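Local atomic coordinates of protein FkbI (Streptomyces hygroscopicus, PDB entry 1R2J), a protein that binds FAD and probably acts as an acyl-ACP dehydrogenase of the acyl-CoA dehydrogenase family, in making the methoxymalonyl extender unit of the polyketide FK520. Residues Gln78-Trp83 and Val109-Arg114; Thr144-Ala149 and Val175-Val180; Leu152-Leu157 and Ala192-Asp197. All blocks are in the same frame, centred on the assembly; numbering follows the deposited sequence.

Interaction 1. Residues Gln78-Trp83 and Val109-Arg114. With FAD (flavin-adenine dinucleotide), chain B.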
loop_
_atom_site.group_PDB
_atom_site.type_symbol
_atom_site.label_atom_id
_atom_site.label_comp_id
_atom_site.label_asym_id
_atom_site.label_seq_id
_atom_site.Cartn_x
_atom_site.Cartn_y
_atom_site.Cartn_z
ATOM N N GLN A 78 -0.919 2.936 6.472
ATOM C CA GLN A 78 -1.500 2.924 7.806
ATOM C C GLN A 78 -1.454 1.509 8.359
ATOM O O GLN A 78 -0.938 1.268 9.453
ATOM C CB GLN A 78 -2.963 3.365 7.762
ATOM C CG GLN A 78 -3.217 4.833 8.054
ATOM C CD GLN A 78 -2.748 5.247 9.437
ATOM O OE1 GLN A 78 -1.576 5.541 9.635
ATOM N NE2 GLN A 78 -3.662 5.259 10.402
ATOM N N GLY A 79 -2.013 0.582 7.586
ATOM C CA GLY A 79 -2.069 -0.809 7.993
ATOM C C GLY A 79 -0.718 -1.446 8.209
ATOM O O GLY A 79 -0.545 -2.261 9.122
ATOM N N MET A 80 0.241 -1.081 7.364
ATOM C CA MET A 80 1.583 -1.628 7.462
ATOM C C MET A 80 2.266 -1.116 8.724
ATOM O O MET A 80 2.957 -1.864 9.405
ATOM C CB MET A 80 2.407 -1.252 6.227
ATOM C CG MET A 80 3.801 -1.885 6.204
ATOM S SD MET A 80 4.505 -2.088 4.541
ATOM C CE MET A 80 4.979 -0.429 4.166
ATOM N N ALA A 81 2.071 0.162 9.029
ATOM C CA ALA A 81 2.668 0.751 10.223
ATOM C C ALA A 81 2.102 0.085 11.470
ATOM O O ALA A 81 2.851 -0.274 12.383
ATOM C CB ALA A 81 2.390 2.242 10.265
ATOM N N ALA A 82 0.780 -0.080 11.496
ATOM C CA ALA A 82 0.094 -0.693 12.627
ATOM C C ALA A 82 0.582 -2.116 12.847
ATOM O O ALA A 82 0.858 -2.523 13.978
ATOM C CB ALA A 82 -1.419 -0.687 12.389
ATOM N N TRP A 83 0.672 -2.869 11.754
ATOM C CA TRP A 83 1.134 -4.254 11.789
ATOM C C TRP A 83 2.570 -4.328 12.294
ATOM O O TRP A 83 2.902 -5.158 13.136
ATOM C CB TRP A 83 1.047 -4.869 10.389
ATOM C CG TRP A 83 1.730 -6.193 10.274
ATOM C CD1 TRP A 83 2.876 -6.469 9.583
ATOM C CD2 TRP A 83 1.322 -7.421 10.885
ATOM N NE1 TRP A 83 3.205 -7.797 9.728
ATOM C CE2 TRP A 83 2.268 -8.403 10.521
ATOM C CE3 TRP A 83 0.248 -7.786 11.707
ATOM C CZ2 TRP A 83 2.173 -9.730 10.950
ATOM C CZ3 TRP A 83 0.155 -9.105 12.136
ATOM C CH2 TRP A 83 1.112 -10.061 11.755
ATOM N N VAL A 109 5.494 4.422 6.514
ATOM C CA VAL A 109 6.584 3.495 6.770
ATOM C C VAL A 109 7.683 3.713 5.734
ATOM O O VAL A 109 7.465 3.505 4.546
ATOM C CB VAL A 109 6.090 2.039 6.674
ATOM C CG1 VAL A 109 7.163 1.089 7.181
ATOM C CG2 VAL A 109 4.797 1.879 7.457
ATOM N N GLY A 110 8.860 4.131 6.186
ATOM C CA GLY A 110 9.957 4.370 5.268
ATOM C C GLY A 110 11.167 3.497 5.534
ATOM O O GLY A 110 11.765 3.549 6.611
ATOM N N PHE A 111 11.523 2.679 4.553
ATOM C CA PHE A 111 12.683 1.806 4.666
ATOM C C PHE A 111 13.569 1.977 3.439
ATOM O O PHE A 111 14.791 1.831 3.505
ATOM C CB PHE A 111 12.247 0.341 4.827
ATOM C CG PHE A 111 11.111 -0.071 3.920
ATOM C CD1 PHE A 111 11.352 -0.481 2.615
ATOM C CD2 PHE A 111 9.796 -0.037 4.378
ATOM C CE1 PHE A 111 10.292 -0.854 1.771
ATOM C CE2 PHE A 111 8.731 -0.405 3.549
ATOM C CZ PHE A 111 8.978 -0.814 2.242
ATOM N N SER A 112 12.946 2.312 2.318
ATOM C CA SER A 112 13.681 2.503 1.082
ATOM C C SER A 112 14.585 3.741 1.090
ATOM O O SER A 112 14.264 4.754 1.705
ATOM C CB SER A 112 12.704 2.601 -0.083
ATOM O OG SER A 112 13.419 2.953 -1.252
ATOM N N GLU A 113 15.719 3.643 0.405
ATOM C CA GLU A 113 16.662 4.753 0.312
ATOM C C GLU A 113 17.151 4.895 -1.127
ATOM O O GLU A 113 16.962 3.996 -1.947
ATOM C CB GLU A 113 17.854 4.531 1.253
ATOM C CG GLU A 113 17.457 4.391 2.722
ATOM C CD GLU A 113 18.646 4.387 3.673
ATOM O OE1 GLU A 113 18.458 4.025 4.852
ATOM O OE2 GLU A 113 19.763 4.749 3.245
ATOM N N ARG A 114 17.781 6.027 -1.424
ATOM C CA ARG A 114 18.282 6.301 -2.766
ATOM C C ARG A 114 19.106 5.145 -3.338
ATOM O O ARG A 114 18.959 4.787 -4.505
ATOM C CB ARG A 114 19.126 7.583 -2.755
ATOM C CG ARG A 114 18.981 8.435 -4.006
ATOM C CD ARG A 114 17.574 9.014 -4.120
ATOM N NE ARG A 114 17.419 9.880 -5.288
ATOM C CZ ARG A 114 16.370 10.670 -5.501
ATOM N NH1 ARG A 114 15.380 10.710 -4.622
ATOM N NH2 ARG A 114 16.305 11.415 -6.598
HETATM P PA FAD B . 15.941 -0.812 -8.307
HETATM O O1A FAD B . 15.488 -1.418 -7.062
HETATM O O2A FAD B . 16.856 0.340 -8.627
HETATM O O5B FAD B . 15.033 -0.961 -9.529
HETATM C C5B FAD B . 15.560 -2.041 -10.190
HETATM C C4B FAD B . 14.894 -2.530 -11.430
HETATM O O4B FAD B . 15.858 -3.637 -11.525
HETATM C C3B FAD B . 13.587 -3.147 -11.045
HETATM O O3B FAD B . 12.817 -3.305 -12.191
HETATM C C2B FAD B . 13.938 -4.419 -10.434
HETATM O O2B FAD B . 12.976 -5.506 -10.405
HETATM C C1B FAD B . 15.247 -4.849 -11.160
HETATM N N9A FAD B . 16.114 -5.563 -10.283
HETATM C C8A FAD B . 16.869 -5.142 -9.155
HETATM N N7A FAD B . 17.558 -6.075 -8.569
HETATM C C5A FAD B . 17.290 -7.213 -9.306
HETATM C C6A FAD B . 17.718 -8.540 -9.205
HETATM N N6A FAD B . 18.565 -8.958 -8.254
HETATM N N1A FAD B . 17.242 -9.449 -10.131
HETATM C C2A FAD B . 16.387 -9.062 -11.106
HETATM N N3A FAD B . 15.904 -7.763 -11.294
HETATM C C4A FAD B . 16.456 -6.916 -10.292
HETATM N N1 FAD B . 9.396 2.606 -0.294
HETATM C C2 FAD B . 9.225 2.623 1.092
HETATM O O2 FAD B . 10.136 2.293 1.875
HETATM N N3 FAD B . 8.006 3.026 1.619
HETATM C C4 FAD B . 6.887 3.444 0.853
HETATM O O4 FAD B . 5.819 3.796 1.438
HETATM C C4X FAD B . 7.086 3.440 -0.510
HETATM N N5 FAD B . 5.953 3.892 -1.314
HETATM C C5X FAD B . 6.119 3.936 -2.714
HETATM C C6 FAD B . 5.081 4.384 -3.575
HETATM C C7 FAD B . 5.206 4.489 -4.993
HETATM C C7M FAD B . 4.036 4.989 -5.838
HETATM C C8 FAD B . 6.453 4.128 -5.577
HETATM C C8M FAD B . 6.742 4.219 -7.065
HETATM C C9 FAD B . 7.479 3.669 -4.793
HETATM C C9A FAD B . 7.347 3.535 -3.362
HETATM N N10 FAD B . 8.438 3.051 -2.467
HETATM C C10 FAD B . 8.332 3.018 -1.071
HETATM C "C1'" FAD B . 9.501 2.637 -3.277
HETATM C "C2'" FAD B . 9.381 1.058 -3.674
HETATM O "O2'" FAD B . 9.959 0.473 -2.472
HETATM C "C3'" FAD B . 10.326 0.894 -4.727
HETATM O "O3'" FAD B . 9.603 0.646 -5.958
HETATM C "C4'" FAD B . 11.488 -0.113 -4.915
HETATM O "O4'" FAD B . 12.389 -0.365 -3.871
HETATM C "C5'" FAD B . 12.105 0.653 -5.988
HETATM O "O5'" FAD B . 13.499 0.626 -5.995
HETATM P P FAD B . 14.194 1.620 -7.076
HETATM O O1P FAD B . 14.910 1.359 -5.920
HETATM O O2P FAD B . 15.494 2.322 -7.550
HETATM O O3P FAD B . 15.091 0.464 -7.786
#

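Interaction 2. Residues Thr144-Ala149 and Val175-Val180. With FAD (flavin-adenine dinucleotide), chain B.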
loop_
_atom_site.group_PDB
_atom_site.type_symbol
_atom_site.label_atom_id
_atom_site.label_comp_id
_atom_site.label_asym_id
_atom_site.label_seq_id
_atom_site.Cartn_x
_atom_site.Cartn_y
_atom_site.Cartn_z
ATOM N N THR A 144 5.333 6.603 1.162
ATOM C CA THR A 144 3.907 6.828 0.940
ATOM C C THR A 144 3.189 7.437 2.142
ATOM O O THR A 144 3.418 7.030 3.282
ATOM C CB THR A 144 3.185 5.515 0.582
ATOM O OG1 THR A 144 3.709 5.001 -0.647
ATOM C CG2 THR A 144 1.685 5.762 0.431
ATOM N N ALA A 145 2.315 8.405 1.865
ATOM C CA ALA A 145 1.524 9.092 2.885
ATOM C C ALA A 145 2.349 9.922 3.873
ATOM O O ALA A 145 1.797 10.511 4.808
ATOM C CB ALA A 145 0.674 8.077 3.646
ATOM N N ALA A 146 3.662 9.975 3.675
ATOM C CA ALA A 146 4.526 10.730 4.582
ATOM C C ALA A 146 4.123 12.202 4.705
ATOM O O ALA A 146 4.305 12.816 5.754
ATOM C CB ALA A 146 5.983 10.623 4.130
ATOM N N ALA A 147 3.573 12.769 3.636
ATOM C CA ALA A 147 3.163 14.171 3.651
ATOM C C ALA A 147 1.965 14.412 4.566
ATOM O O ALA A 147 1.631 15.557 4.864
ATOM C CB ALA A 147 2.835 14.633 2.231
ATOM N N TYR A 148 1.327 13.330 5.013
ATOM C CA TYR A 148 0.154 13.426 5.879
ATOM C C TYR A 148 0.396 12.872 7.276
ATOM O O TYR A 148 -0.335 13.192 8.212
ATOM C CB TYR A 148 -1.021 12.627 5.299
ATOM C CG TYR A 148 -1.364 12.892 3.854
ATOM C CD1 TYR A 148 -1.807 14.144 3.438
ATOM C CD2 TYR A 148 -1.260 11.878 2.904
ATOM C CE1 TYR A 148 -2.138 14.381 2.104
ATOM C CE2 TYR A 148 -1.589 12.105 1.568
ATOM C CZ TYR A 148 -2.026 13.356 1.178
ATOM O OH TYR A 148 -2.364 13.581 -0.137
ATOM N N ALA A 149 1.413 12.031 7.408
ATOM C CA ALA A 149 1.701 11.360 8.669
ATOM C C ALA A 149 2.084 12.187 9.892
ATOM O O ALA A 149 2.736 13.228 9.789
ATOM C CB ALA A 149 2.768 10.288 8.439
ATOM N N VAL A 175 13.748 16.742 11.431
ATOM C CA VAL A 175 13.130 15.973 10.359
ATOM C C VAL A 175 12.529 16.886 9.307
ATOM O O VAL A 175 11.882 17.891 9.621
ATOM C CB VAL A 175 12.020 15.018 10.870
ATOM C CG1 VAL A 175 10.897 15.808 11.492
ATOM C CG2 VAL A 175 11.476 14.178 9.708
ATOM N N ARG A 176 12.768 16.530 8.050
ATOM C CA ARG A 176 12.247 17.283 6.924
ATOM C C ARG A 176 11.603 16.308 5.950
ATOM O O ARG A 176 12.257 15.399 5.435
ATOM C CB ARG A 176 13.369 18.063 6.229
ATOM C CG ARG A 176 13.980 19.181 7.078
ATOM C CD ARG A 176 12.940 20.248 7.436
ATOM N NE ARG A 176 13.496 21.348 8.228
ATOM C CZ ARG A 176 12.776 22.351 8.727
ATOM N NH1 ARG A 176 11.465 22.401 8.518
ATOM N NH2 ARG A 176 13.362 23.309 9.437
ATOM N N VAL A 177 10.308 16.489 5.726
ATOM C CA VAL A 177 9.557 15.653 4.806
ATOM C C VAL A 177 9.389 16.433 3.507
ATOM O O VAL A 177 8.630 17.401 3.443
ATOM C CB VAL A 177 8.173 15.304 5.392
ATOM C CG1 VAL A 177 7.523 16.547 5.960
ATOM C CG2 VAL A 177 7.290 14.697 4.313
ATOM N N GLU A 178 10.117 16.021 2.474
ATOM C CA GLU A 178 10.050 16.696 1.184
ATOM C C GLU A 178 9.231 15.851 0.209
ATOM O O GLU A 178 9.637 14.756 -0.183
ATOM C CB GLU A 178 11.464 16.928 0.632
ATOM C CG GLU A 178 11.658 18.287 -0.048
ATOM C CD GLU A 178 11.998 19.403 0.937
ATOM O OE1 GLU A 178 11.806 20.591 0.589
ATOM O OE2 GLU A 178 12.470 19.096 2.053
ATOM N N ARG A 179 8.072 16.369 -0.176
ATOM C CA ARG A 179 7.181 15.661 -1.083
ATOM C C ARG A 179 7.817 15.397 -2.446
ATOM O O ARG A 179 8.541 16.239 -2.981
ATOM C CB ARG A 179 5.891 16.466 -1.279
ATOM C CG ARG A 179 5.137 16.795 0.003
ATOM C CD ARG A 179 3.956 17.718 -0.285
ATOM N NE ARG A 179 3.218 18.095 0.920
ATOM C CZ ARG A 179 2.157 18.897 0.939
ATOM N NH1 ARG A 179 1.694 19.420 -0.192
ATOM N NH2 ARG A 179 1.556 19.176 2.092
ATOM N N VAL A 180 7.552 14.217 -3.001
ATOM C CA VAL A 180 8.060 13.883 -4.328
ATOM C C VAL A 180 7.324 14.878 -5.226
ATOM O O VAL A 180 6.098 14.930 -5.219
ATOM C CB VAL A 180 7.682 12.435 -4.725
ATOM C CG1 VAL A 180 8.234 12.106 -6.111
ATOM C CG2 VAL A 180 8.226 11.465 -3.699
HETATM P PA FAD B . 15.941 -0.812 -8.307
HETATM O O1A FAD B . 15.488 -1.418 -7.062
HETATM O O2A FAD B . 16.856 0.340 -8.627
HETATM O O5B FAD B . 15.033 -0.961 -9.529
HETATM C C5B FAD B . 15.560 -2.041 -10.190
HETATM C C4B FAD B . 14.894 -2.530 -11.430
HETATM O O4B FAD B . 15.858 -3.637 -11.525
HETATM C C3B FAD B . 13.587 -3.147 -11.045
HETATM O O3B FAD B . 12.817 -3.305 -12.191
HETATM C C2B FAD B . 13.938 -4.419 -10.434
HETATM O O2B FAD B . 12.976 -5.506 -10.405
HETATM C C1B FAD B . 15.247 -4.849 -11.160
HETATM N N9A FAD B . 16.114 -5.563 -10.283
HETATM C C8A FAD B . 16.869 -5.142 -9.155
HETATM N N7A FAD B . 17.558 -6.075 -8.569
HETATM C C5A FAD B . 17.290 -7.213 -9.306
HETATM C C6A FAD B . 17.718 -8.540 -9.205
HETATM N N6A FAD B . 18.565 -8.958 -8.254
HETATM N N1A FAD B . 17.242 -9.449 -10.131
HETATM C C2A FAD B . 16.387 -9.062 -11.106
HETATM N N3A FAD B . 15.904 -7.763 -11.294
HETATM C C4A FAD B . 16.456 -6.916 -10.292
HETATM N N1 FAD B . 9.396 2.606 -0.294
HETATM C C2 FAD B . 9.225 2.623 1.092
HETATM O O2 FAD B . 10.136 2.293 1.875
HETATM N N3 FAD B . 8.006 3.026 1.619
HETATM C C4 FAD B . 6.887 3.444 0.853
HETATM O O4 FAD B . 5.819 3.796 1.438
HETATM C C4X FAD B . 7.086 3.440 -0.510
HETATM N N5 FAD B . 5.953 3.892 -1.314
HETATM C C5X FAD B . 6.119 3.936 -2.714
HETATM C C6 FAD B . 5.081 4.384 -3.575
HETATM C C7 FAD B . 5.206 4.489 -4.993
HETATM C C7M FAD B . 4.036 4.989 -5.838
HETATM C C8 FAD B . 6.453 4.128 -5.577
HETATM C C8M FAD B . 6.742 4.219 -7.065
HETATM C C9 FAD B . 7.479 3.669 -4.793
HETATM C C9A FAD B . 7.347 3.535 -3.362
HETATM N N10 FAD B . 8.438 3.051 -2.467
HETATM C C10 FAD B . 8.332 3.018 -1.071
HETATM C "C1'" FAD B . 9.501 2.637 -3.277
HETATM C "C2'" FAD B . 9.381 1.058 -3.674
HETATM O "O2'" FAD B . 9.959 0.473 -2.472
HETATM C "C3'" FAD B . 10.326 0.894 -4.727
HETATM O "O3'" FAD B . 9.603 0.646 -5.958
HETATM C "C4'" FAD B . 11.488 -0.113 -4.915
HETATM O "O4'" FAD B . 12.389 -0.365 -3.871
HETATM C "C5'" FAD B . 12.105 0.653 -5.988
HETATM O "O5'" FAD B . 13.499 0.626 -5.995
HETATM P P FAD B . 14.194 1.620 -7.076
HETATM O O1P FAD B . 14.910 1.359 -5.920
HETATM O O2P FAD B . 15.494 2.322 -7.550
HETATM O O3P FAD B . 15.091 0.464 -7.786
#

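Interaction 3. Residues Leu152-Leu157 and Ala192-Asp197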
loop_
_atom_site.group_PDB
_atom_site.type_symbol
_atom_site.label_atom_id
_atom_site.label_comp_id
_atom_site.label_asym_id
_atom_site.label_seq_id
_atom_site.Cartn_x
_atom_site.Cartn_y
_atom_site.Cartn_z
ATOM N N LEU A 152 6.251 8.587 11.807
ATOM C CA LEU A 152 7.070 8.033 10.743
ATOM C C LEU A 152 7.759 6.792 11.282
ATOM O O LEU A 152 8.597 6.876 12.181
ATOM C CB LEU A 152 8.107 9.052 10.264
ATOM C CG LEU A 152 7.623 10.226 9.398
ATOM C CD1 LEU A 152 6.912 9.694 8.158
ATOM C CD2 LEU A 152 6.689 11.110 10.182
ATOM N N VAL A 153 7.376 5.636 10.750
ATOM C CA VAL A 153 7.958 4.370 11.173
ATOM C C VAL A 153 9.190 4.155 10.309
ATOM O O VAL A 153 9.090 3.764 9.143
ATOM C CB VAL A 153 6.958 3.225 10.981
ATOM C CG1 VAL A 153 7.529 1.927 11.534
ATOM C CG2 VAL A 153 5.660 3.573 11.684
ATOM N N VAL A 154 10.352 4.417 10.898
ATOM C CA VAL A 154 11.625 4.328 10.190
ATOM C C VAL A 154 12.494 3.110 10.487
ATOM O O VAL A 154 12.721 2.755 11.647
ATOM C CB VAL A 154 12.458 5.606 10.463
ATOM C CG1 VAL A 154 13.777 5.566 9.714
ATOM C CG2 VAL A 154 11.659 6.819 10.056
ATOM N N PHE A 155 12.984 2.489 9.417
ATOM C CA PHE A 155 13.858 1.324 9.504
ATOM C C PHE A 155 15.297 1.814 9.378
ATOM O O PHE A 155 15.563 2.804 8.691
ATOM C CB PHE A 155 13.561 0.340 8.367
ATOM C CG PHE A 155 12.426 -0.607 8.655
ATOM C CD1 PHE A 155 12.678 -1.882 9.139
ATOM C CD2 PHE A 155 11.112 -0.224 8.439
ATOM C CE1 PHE A 155 11.637 -2.763 9.399
ATOM C CE2 PHE A 155 10.064 -1.100 8.697
ATOM C CZ PHE A 155 10.327 -2.371 9.177
ATOM N N GLY A 156 16.219 1.116 10.035
ATOM C CA GLY A 156 17.617 1.500 9.984
ATOM C C GLY A 156 18.536 0.473 10.622
ATOM O O GLY A 156 18.076 -0.572 11.087
ATOM N N LEU A 157 19.834 0.768 10.641
ATOM C CA LEU A 157 20.815 -0.136 11.228
ATOM C C LEU A 157 21.259 0.378 12.589
ATOM O O LEU A 157 21.567 1.560 12.753
ATOM C CB LEU A 157 22.036 -0.272 10.320
ATOM C CG LEU A 157 21.797 -0.657 8.858
ATOM C CD1 LEU A 157 23.129 -0.701 8.118
ATOM C CD2 LEU A 157 21.104 -2.002 8.788
ATOM N N ALA A 192 6.764 11.238 -0.180
ATOM C CA ALA A 192 7.744 12.239 0.204
ATOM C C ALA A 192 9.015 11.592 0.721
ATOM O O ALA A 192 8.972 10.517 1.316
ATOM C CB ALA A 192 7.151 13.157 1.265
ATOM N N ASP A 193 10.150 12.238 0.470
ATOM C CA ASP A 193 11.421 11.724 0.952
ATOM C C ASP A 193 11.555 12.217 2.386
ATOM O O ASP A 193 10.999 13.258 2.745
ATOM C CB ASP A 193 12.591 12.261 0.119
ATOM C CG ASP A 193 12.504 11.866 -1.350
ATOM O OD1 ASP A 193 11.930 10.798 -1.659
ATOM O OD2 ASP A 193 13.028 12.620 -2.197
ATOM N N LEU A 194 12.292 11.474 3.201
ATOM C CA LEU A 194 12.489 11.847 4.592
ATOM C C LEU A 194 13.950 12.202 4.856
ATOM O O LEU A 194 14.854 11.406 4.600
ATOM C CB LEU A 194 12.076 10.693 5.511
ATOM C CG LEU A 194 10.679 10.105 5.314
ATOM C CD1 LEU A 194 10.442 8.992 6.330
ATOM C CD2 LEU A 194 9.635 11.203 5.456
ATOM N N HIS A 195 14.179 13.405 5.362
ATOM C CA HIS A 195 15.528 13.843 5.688
ATOM C C HIS A 195 15.637 13.822 7.206
ATOM O O HIS A 195 14.972 14.594 7.896
ATOM C CB HIS A 195 15.764 15.250 5.149
ATOM C CG HIS A 195 15.503 15.378 3.681
ATOM N ND1 HIS A 195 16.328 14.821 2.729
ATOM C CD2 HIS A 195 14.496 15.980 3.003
ATOM C CE1 HIS A 195 15.841 15.075 1.527
ATOM N NE2 HIS A 195 14.730 15.776 1.666
ATOM N N LEU A 196 16.459 12.916 7.721
ATOM C CA LEU A 196 16.639 12.782 9.159
ATOM C C LEU A 196 18.037 13.220 9.593
ATOM O O LEU A 196 19.005 12.469 9.463
ATOM C CB LEU A 196 16.401 11.329 9.578
ATOM C CG LEU A 196 15.044 10.720 9.208
ATOM C CD1 LEU A 196 15.047 9.243 9.564
ATOM C CD2 LEU A 196 13.924 11.447 9.933
ATOM N N ASP A 197 18.129 14.438 10.120
ATOM C CA ASP A 197 19.402 14.994 10.576
ATOM C C ASP A 197 19.466 14.983 12.104
ATOM O O ASP A 197 18.920 15.868 12.762
ATOM C CB ASP A 197 19.555 16.421 10.030
ATOM C CG ASP A 197 20.789 17.131 10.559
ATOM O OD1 ASP A 197 21.860 16.491 10.651
ATOM O OD2 ASP A 197 20.689 18.336 10.873
#

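Interaction 1. Residues Gln78-Trp83 and Val109-Arg114
Buried apolar packing joins M80 and A81, on helix 69-88 of the N-terminal helical domain, to V109 and F111 where strand 107-110 of the middle β-domain runs into a loop beside the flavin. The methyl end of M80 does most of the work. With CG anti to the backbone N (chi1 -175°) and a bend at chi3, its CE lies 3.7 Å from V109 CB and meets the F111 ring at its edge, in plane, 3.8 Å from CE2. The CG2 branch of V109 settles on the helix backbone, 3.6 Å from A81 N.

The same stretch of chain, the strand end and the loop after it, also binds the pyrimidine part of the isoalloxazine. FAD N3 donates to V109 O (3.0 Å), while FAD O2 accepts from both F111 N (3.0 Å) and S112 N (2.8 Å). That doubly held oxygen lies over the centre of the F111 ring, 3.0 Å above its plane, so M80 packs at the edge of a ring whose face covers the cofactor carbonyl. Helix 219-248 adjoins the same side chains through S221, Y224 and L222, and strand 151-156 borders them through V153 and F155.

Interaction 2. Residues Thr144-Ala149 and Val175-Val180
A147 and R179 mark the closest approach of the two backbones, 6.4 Å between their CA atoms, where the irregular loop 144-149 passes the end of strand 175-179 without a hydrogen bond between them. The side chain of R179 reaches back over the loop: CG is anti to the carbonyl carbon (chi1 -57°) and the chain is extended from CG to NE, which lays its aliphatic part alongside the methyl of A147. A147 CB is 3.7 Å from R179 NE and 3.9 Å from R179 CG, approaching the guanidinium obliquely. Two residues earlier on the strand, V177 places CG2 anti to its backbone N and against the A146 carbonyl, 3.8 Å from A146 O; the methyl of A146 is a looser neighbour.

The loop links strands 133-143 and 151-156, and so passes from one sheet to the other in the middle β-domain of the acyl-CoA dehydrogenase fold. Its first residue binds the flavin. T144 N donates to FAD O4 (2.9 Å, 162° at the hydrogen), and T144 OG1 donates to FAD N5 at 2.6 Å. Main chain and side chain of one residue thus grip neighbouring polar atoms along one side of the isoalloxazine, N5 being the atom that accepts hydride in this family. Farther along, a turn closes with Y148 N bonded to A145 O, and A147 has a backbone bond to G190. The contact with R179 and V177 lies toward solvent, and Y148 OH is hydrogen-bonded to A188 O and L25 N.

Interaction 3. Residues Leu152-Leu157 and Ala192-Asp197
L194 and L196 share one shape, CG anti to the carbonyl carbon in both with an extended second torsion, and both send their methyls across to L152 and V154. L152 also has CG anti to its carbonyl carbon, but its chi2 of -57° folds CD1 round to face L194. There the two leucines cross at a slant, with L152 CD1 4.0 Å from L194 CD1 and 4.1 Å from L194 CD2, one methyl resting against both branches of its partner. V154 and L196 instead come tip to tip: V154 CG1 is 3.9 Å from L196 CD1, and V154 CG2 is 4.2 Å from that same methyl.

Here the two sheets of the middle β-domain pack face to face. Strand 151-156 belongs to the three-stranded mixed sheet, strand 192-196 to the larger antiparallel one, and their axes stand 10.7 Å apart with 69° between the chain directions. That spacing is filled by a layer of side chains and is too wide for backbone pairing. Alternate residues, L152 and V154 against L194 and L196, turn inward from each strand. V153, by contrast, points away from this interface and packs on V165 of strand 164-169. T143 and V136 of strand 133-143 extend the layer beside L194 and L196, and V175 of strand 175-179 adds to it next to L196.

How the interactions relate
All three contacts are knit without a hydrogen bond between their own segments, yet their settings differ. Interactions 1 and 3 are buried and carried by apolar side chains, the first joining a helix to the β-domain and the other joining two sheets; interaction 2 is a partly exposed edge, where an arginine chain and a valine cover a loop. Strands 107-110 and 151-156 pair as neighbours, G110 N to V153 O, which ties interaction 1 to interaction 3. Strands 175-179 and 192-196 do likewise, E178 O to D193 N, linking interactions 2 and 3. Interactions 1 and 2 do not touch directly, but both meet FAD, whereas interaction 3 does not touch it, the L194 side chain lying about 8 Å away.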